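Local structure of DraIII (Deinococcus radiophilus, 4L0K) at residues A182-R187 / A191-F196; N202-N207 / D211-W216. The protein probably cleaves double-stranded DNA as a type II restriction endonuclease of the His-Me finger clan, whose members carry a beta-beta-alpha metal motif. One frame throughout, in Å; residues are numbered along the deposited sequence.

Contact 1. Residues A182-R187 / A191-F196; sequences AHKTPR and AENVGF
N193 and T185 face each other through two hydrogen bonds that use both ends of the asparagine amide. OD1 of N193 takes the backbone N of T185 at 2.8 Å on a lone pair in its carbonyl plane, while ND2 of N193 donates a hydrogen bond to T185 O at 2.7 Å. CG of N193 stands anti to its own backbone N (chi1 -164°), which carries the amide across to the facing chain. ND2 also bonds to L188 O within the loop, so three hydrogen bonds hold the amide in its rotation. The backbone adds an antiparallel ladder: A182 and G195 form a hydrogen-bonded pair, with A182 N to G195 O at 2.8 Å and the return bond from G195 N to A182 O; beyond the non-hydrogen-bonded pair of H183 and V194, K184 N reaches N193 O at 2.9 Å. This is the beta hairpin of strands 179-183 and 194-198, which leads directly into helix 199-205, consistent with the beta-beta-alpha metal motif of the His-Me finger clan. On the charged side, the extended K184 chain runs past the backbone of N193 and places NZ 3.0 Å from E192 O, nearly in line with that carbonyl. A water links NZ to V194 O, whereas the salt bridge from K184 NZ to E192 OE2 is long, at 4.0 Å. Apolar contact is slight: H183 CD2 lies 3.7 Å from V194 CG1, the two side chains running side by side, and V194 packs on V118 and L122 of helix 112-126.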
loop_
_atom_site.group_PDB
_atom_site.type_symbol
_atom_site.label_atom_id
_atom_site.label_comp_id
_atom_site.label_asym_id
_atom_site.label_seq_id
_atom_site.Cartn_x
_atom_site.Cartn_y
_atom_site.Cartn_z
ATOM N N ALA A 182 8.667 -9.445 6.184
ATOM C CA ALA A 182 8.801 -8.095 6.704
ATOM C C ALA A 182 10.256 -7.702 6.891
ATOM O O ALA A 182 11.122 -8.550 7.176
ATOM C CB ALA A 182 8.045 -7.960 8.017
ATOM N N HIS A 183 10.491 -6.404 6.732
ATOM C CA HIS A 183 11.747 -5.748 7.048
ATOM C C HIS A 183 11.528 -4.754 8.169
ATOM O O HIS A 183 10.840 -3.748 7.993
ATOM C CB HIS A 183 12.293 -5.043 5.807
ATOM C CG HIS A 183 12.640 -5.992 4.708
ATOM N ND1 HIS A 183 11.689 -6.544 3.876
ATOM C CD2 HIS A 183 13.822 -6.544 4.350
ATOM C CE1 HIS A 183 12.274 -7.369 3.031
ATOM N NE2 HIS A 183 13.570 -7.387 3.294
ATOM N N LYS A 184 12.119 -5.040 9.325
ATOM C CA LYS A 184 11.901 -4.235 10.526
ATOM C C LYS A 184 12.354 -2.798 10.318
ATOM O O LYS A 184 11.747 -1.866 10.836
ATOM C CB LYS A 184 12.634 -4.835 11.728
ATOM C CG LYS A 184 12.133 -6.184 12.168
ATOM C CD LYS A 184 13.096 -6.797 13.199
ATOM C CE LYS A 184 13.019 -8.320 13.174
ATOM N NZ LYS A 184 13.981 -8.924 14.146
ATOM N N THR A 185 13.447 -2.634 9.584
ATOM C CA THR A 185 13.921 -1.320 9.196
ATOM C C THR A 185 13.989 -1.338 7.681
ATOM O O THR A 185 14.489 -2.300 7.108
ATOM C CB THR A 185 15.306 -1.016 9.802
ATOM O OG1 THR A 185 15.149 -0.638 11.172
ATOM C CG2 THR A 185 15.998 0.121 9.051
ATOM N N PRO A 186 13.454 -0.290 7.028
ATOM C CA PRO A 186 13.333 -0.238 5.563
ATOM C C PRO A 186 14.662 -0.503 4.854
ATOM O O PRO A 186 15.705 -0.070 5.341
ATOM C CB PRO A 186 12.912 1.210 5.294
ATOM C CG PRO A 186 12.321 1.694 6.567
ATOM C CD PRO A 186 12.986 0.952 7.674
ATOM N N ARG A 187 14.610 -1.204 3.727
ATOM C CA ARG A 187 15.757 -1.321 2.835
ATOM C C ARG A 187 16.988 -1.904 3.524
ATOM O O ARG A 187 18.095 -1.373 3.407
ATOM C CB ARG A 187 16.089 0.042 2.211
ATOM C CG ARG A 187 15.129 0.478 1.111
ATOM C CD ARG A 187 15.497 1.854 0.566
ATOM N NE ARG A 187 16.941 2.007 0.387
ATOM C CZ ARG A 187 17.511 2.839 -0.484
ATOM N NH1 ARG A 187 18.834 2.904 -0.569
ATOM N NH2 ARG A 187 16.765 3.600 -1.279
ATOM N N ALA A 191 19.621 -11.266 7.958
ATOM C CA ALA A 191 18.943 -12.163 8.889
ATOM C C ALA A 191 18.251 -11.433 10.026
ATOM O O ALA A 191 17.131 -11.780 10.395
ATOM C CB ALA A 191 19.913 -13.182 9.461
ATOM N N GLU A 192 18.925 -10.432 10.573
ATOM C CA GLU A 192 18.488 -9.804 11.804
ATOM C C GLU A 192 17.244 -8.973 11.543
ATOM O O GLU A 192 16.348 -8.903 12.376
ATOM C CB GLU A 192 19.607 -8.925 12.385
ATOM C CG GLU A 192 19.308 -8.335 13.770
ATOM C CD GLU A 192 18.405 -7.105 13.718
ATOM O OE1 GLU A 192 18.629 -6.238 12.842
ATOM O OE2 GLU A 192 17.464 -7.012 14.540
ATOM N N ASN A 193 17.202 -8.364 10.369
ATOM C CA ASN A 193 16.170 -7.403 10.036
ATOM C C ASN A 193 14.873 -8.021 9.516
ATOM O O ASN A 193 13.885 -7.308 9.350
ATOM C CB ASN A 193 16.711 -6.399 9.013
ATOM C CG ASN A 193 15.842 -5.158 8.896
ATOM O OD1 ASN A 193 15.444 -4.571 9.902
ATOM N ND2 ASN A 193 15.516 -4.773 7.661
ATOM N N VAL A 194 14.852 -9.328 9.247
ATOM C CA VAL A 194 13.663 -9.886 8.584
ATOM C C VAL A 194 12.781 -10.761 9.453
ATOM O O VAL A 194 13.232 -11.317 10.455
ATOM C CB VAL A 194 13.984 -10.643 7.273
ATOM C CG1 VAL A 194 14.497 -9.666 6.225
ATOM C CG2 VAL A 194 14.974 -11.802 7.531
ATOM N N GLY A 195 11.517 -10.873 9.051
ATOM C CA GLY A 195 10.613 -11.797 9.709
ATOM C C GLY A 195 9.337 -11.975 8.921
ATOM O O GLY A 195 9.323 -11.740 7.730
ATOM N N PHE A 196 8.258 -12.368 9.583
ATOM C CA PHE A 196 6.967 -12.455 8.913
ATOM C C PHE A 196 5.985 -11.418 9.463
ATOM O O PHE A 196 6.070 -11.010 10.645
ATOM C CB PHE A 196 6.387 -13.868 9.039
ATOM C CG PHE A 196 7.237 -14.942 8.391
ATOM C CD1 PHE A 196 7.633 -14.834 7.076
ATOM C CD2 PHE A 196 7.623 -16.057 9.111
ATOM C CE1 PHE A 196 8.410 -15.813 6.485
ATOM C CE2 PHE A 196 8.405 -17.058 8.531
ATOM C CZ PHE A 196 8.804 -16.923 7.209
HETATM O O HOH W 1 12.706 -11.588 13.517
#

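Contact 2. Residues N202-N207 / D211-W216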
loop_
_atom_site.group_PDB
_atom_site.type_symbol
_atom_site.label_atom_id
_atom_site.label_comp_id
_atom_site.label_asym_id
_atom_site.label_seq_id
_atom_site.Cartn_x
_atom_site.Cartn_y
_atom_site.Cartn_z
ATOM N N ASN A 202 2.070 -5.258 7.325
ATOM C CA ASN A 202 3.166 -4.971 6.420
ATOM C C ASN A 202 2.903 -3.758 5.520
ATOM O O ASN A 202 3.779 -2.912 5.375
ATOM C CB ASN A 202 3.503 -6.195 5.571
ATOM C CG ASN A 202 4.915 -6.157 5.048
ATOM O OD1 ASN A 202 5.800 -5.600 5.684
ATOM N ND2 ASN A 202 5.132 -6.748 3.886
ATOM N N VAL A 203 1.717 -3.642 4.926
ATOM C CA VAL A 203 1.475 -2.417 4.150
ATOM C C VAL A 203 1.288 -1.168 5.036
ATOM O O VAL A 203 1.726 -0.096 4.652
ATOM C CB VAL A 203 0.414 -2.541 3.013
ATOM C CG1 VAL A 203 0.215 -3.993 2.558
ATOM C CG2 VAL A 203 -0.871 -1.887 3.386
ATOM N N ALA A 204 0.725 -1.316 6.241
ATOM C CA ALA A 204 0.593 -0.162 7.138
ATOM C C ALA A 204 1.958 0.436 7.491
ATOM O O ALA A 204 2.127 1.655 7.509
ATOM C CB ALA A 204 -0.183 -0.530 8.433
ATOM N N GLN A 205 2.925 -0.433 7.781
ATOM C CA GLN A 205 4.242 0.025 8.201
ATOM C C GLN A 205 4.912 0.893 7.130
ATOM O O GLN A 205 5.633 1.841 7.452
ATOM C CB GLN A 205 5.118 -1.180 8.565
ATOM C CG GLN A 205 6.477 -0.847 9.143
ATOM C CD GLN A 205 7.483 -1.991 8.949
ATOM O OE1 GLN A 205 7.110 -3.102 8.586
ATOM N NE2 GLN A 205 8.755 -1.710 9.179
ATOM N N GLY A 206 4.674 0.567 5.860
ATOM C CA GLY A 206 5.209 1.352 4.751
ATOM C C GLY A 206 6.715 1.579 4.780
ATOM O O GLY A 206 7.495 0.631 4.862
ATOM N N ASN A 207 7.134 2.840 4.723
ATOM C CA ASN A 207 8.568 3.153 4.690
ATOM C C ASN A 207 9.134 3.517 6.060
ATOM O O ASN A 207 10.236 4.054 6.161
ATOM C CB ASN A 207 8.864 4.287 3.695
ATOM C CG ASN A 207 8.152 5.599 4.059
ATOM O OD1 ASN A 207 7.546 5.715 5.125
ATOM N ND2 ASN A 207 8.226 6.590 3.165
ATOM N N ASP A 211 10.181 1.132 15.161
ATOM C CA ASP A 211 10.165 2.143 16.216
ATOM C C ASP A 211 9.497 3.444 15.751
ATOM O O ASP A 211 8.720 4.028 16.496
ATOM C CB ASP A 211 11.575 2.426 16.740
ATOM C CG ASP A 211 12.209 1.215 17.422
ATOM O OD1 ASP A 211 11.487 0.243 17.746
ATOM O OD2 ASP A 211 13.441 1.236 17.646
ATOM N N GLU A 212 9.779 3.893 14.527
ATOM C CA GLU A 212 9.090 5.086 13.997
ATOM C C GLU A 212 7.597 4.826 13.869
ATOM O O GLU A 212 6.785 5.713 14.100
ATOM C CB GLU A 212 9.648 5.522 12.636
ATOM C CG GLU A 212 11.042 6.151 12.679
ATOM C CD GLU A 212 11.805 5.952 11.373
ATOM O OE1 GLU A 212 13.028 6.184 11.360
ATOM O OE2 GLU A 212 11.189 5.550 10.361
ATOM N N PHE A 213 7.234 3.600 13.493
ATOM C CA PHE A 213 5.832 3.272 13.238
ATOM C C PHE A 213 5.053 3.325 14.561
ATOM O O PHE A 213 3.931 3.845 14.614
ATOM C CB PHE A 213 5.728 1.875 12.605
ATOM C CG PHE A 213 4.363 1.543 12.025
ATOM C CD1 PHE A 213 3.489 2.544 11.617
ATOM C CD2 PHE A 213 3.967 0.220 11.881
ATOM C CE1 PHE A 213 2.247 2.235 11.081
ATOM C CE2 PHE A 213 2.724 -0.099 11.333
ATOM C CZ PHE A 213 1.860 0.913 10.936
ATOM N N TYR A 214 5.668 2.785 15.620
ATOM C CA TYR A 214 5.045 2.695 16.949
ATOM C C TYR A 214 4.961 4.079 17.543
ATOM O O TYR A 214 3.943 4.451 18.116
ATOM C CB TYR A 214 5.861 1.795 17.881
ATOM C CG TYR A 214 5.948 0.352 17.442
ATOM C CD1 TYR A 214 4.900 -0.248 16.758
ATOM C CD2 TYR A 214 7.076 -0.409 17.708
ATOM C CE1 TYR A 214 4.963 -1.558 16.354
ATOM C CE2 TYR A 214 7.143 -1.733 17.308
ATOM C CZ TYR A 214 6.078 -2.294 16.626
ATOM O OH TYR A 214 6.128 -3.597 16.209
ATOM N N LEU A 215 6.040 4.846 17.376
ATOM C CA LEU A 215 6.067 6.230 17.821
ATOM C C LEU A 215 4.922 7.020 17.138
ATOM O O LEU A 215 4.157 7.737 17.797
ATOM C CB LEU A 215 7.452 6.835 17.548
ATOM C CG LEU A 215 7.603 8.326 17.860
ATOM C CD1 LEU A 215 7.525 8.579 19.364
ATOM C CD2 LEU A 215 8.887 8.905 17.267
ATOM N N TRP A 216 4.795 6.834 15.824
ATOM C CA TRP A 216 3.708 7.409 15.026
ATOM C C TRP A 216 2.334 7.069 15.578
ATOM O O TRP A 216 1.506 7.964 15.757
ATOM C CB TRP A 216 3.776 6.918 13.575
ATOM C CG TRP A 216 2.698 7.457 12.725
ATOM C CD1 TRP A 216 2.622 8.723 12.209
ATOM C CD2 TRP A 216 1.541 6.766 12.253
ATOM N NE1 TRP A 216 1.489 8.863 11.453
ATOM C CE2 TRP A 216 0.801 7.683 11.461
ATOM C CE3 TRP A 216 1.059 5.466 12.411
ATOM C CZ2 TRP A 216 -0.400 7.341 10.846
ATOM C CZ3 TRP A 216 -0.133 5.120 11.784
ATOM C CH2 TRP A 216 -0.849 6.055 11.011
#
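F213 lays one face of its ring over the backbone of Q205, at the end of helix 199-205. This helix follows the hairpin, consistent with the alpha element of the beta-beta-alpha metal motif, and a short connection joins it to helix 210-226; the two segments pack without a hydrogen bond between them. The C-H of Q205 CA makes a CH-pi contact, with CA 3.7 Å from the ring centroid and 19° off the ring normal. Farther out on the ring, CZ of F213 meets A204 CB at 3.5 Å, and CB of Q205 comes to 3.8 Å from F213 CD2. Holding CG anti to the backbone N (chi1 -168°) sends the ring from its own helix toward the other. In the next shell, I159 touches both F213 and Q205, and F200 of the second subunit packs against F213. W216, one turn along, meets the same F200 of that subunit edge-to-face, so the region also serves the dimer interface. G206, with positive phi, is where the chain leaves helix 199-205. The Q205 amide points away from the phenylalanine: its NE2 donates to K208 O in the connecting turn and probably to H183 O in the hairpin.

Contact 1 lies about 8 Å from the centre of the chain and is partly buried, whereas contact 2 lies about 19 Å out, yet its three touching residues are buried, with the second subunit close by. The first is polar, joining two strands and their loop by hydrogen bonds, one of them from a lysine ammonium to a backbone carbonyl; the second joins two helices by packing of a phenylalanine ring on backbone and side-chain carbons, with no hydrogen bond between the segments. Strand 194-198 runs straight into helix 199-205, so the contacts are successive in the chain, with centres about 12 Å apart. The Q205 amide bridges the two, and P186 packs against the backbone of N207.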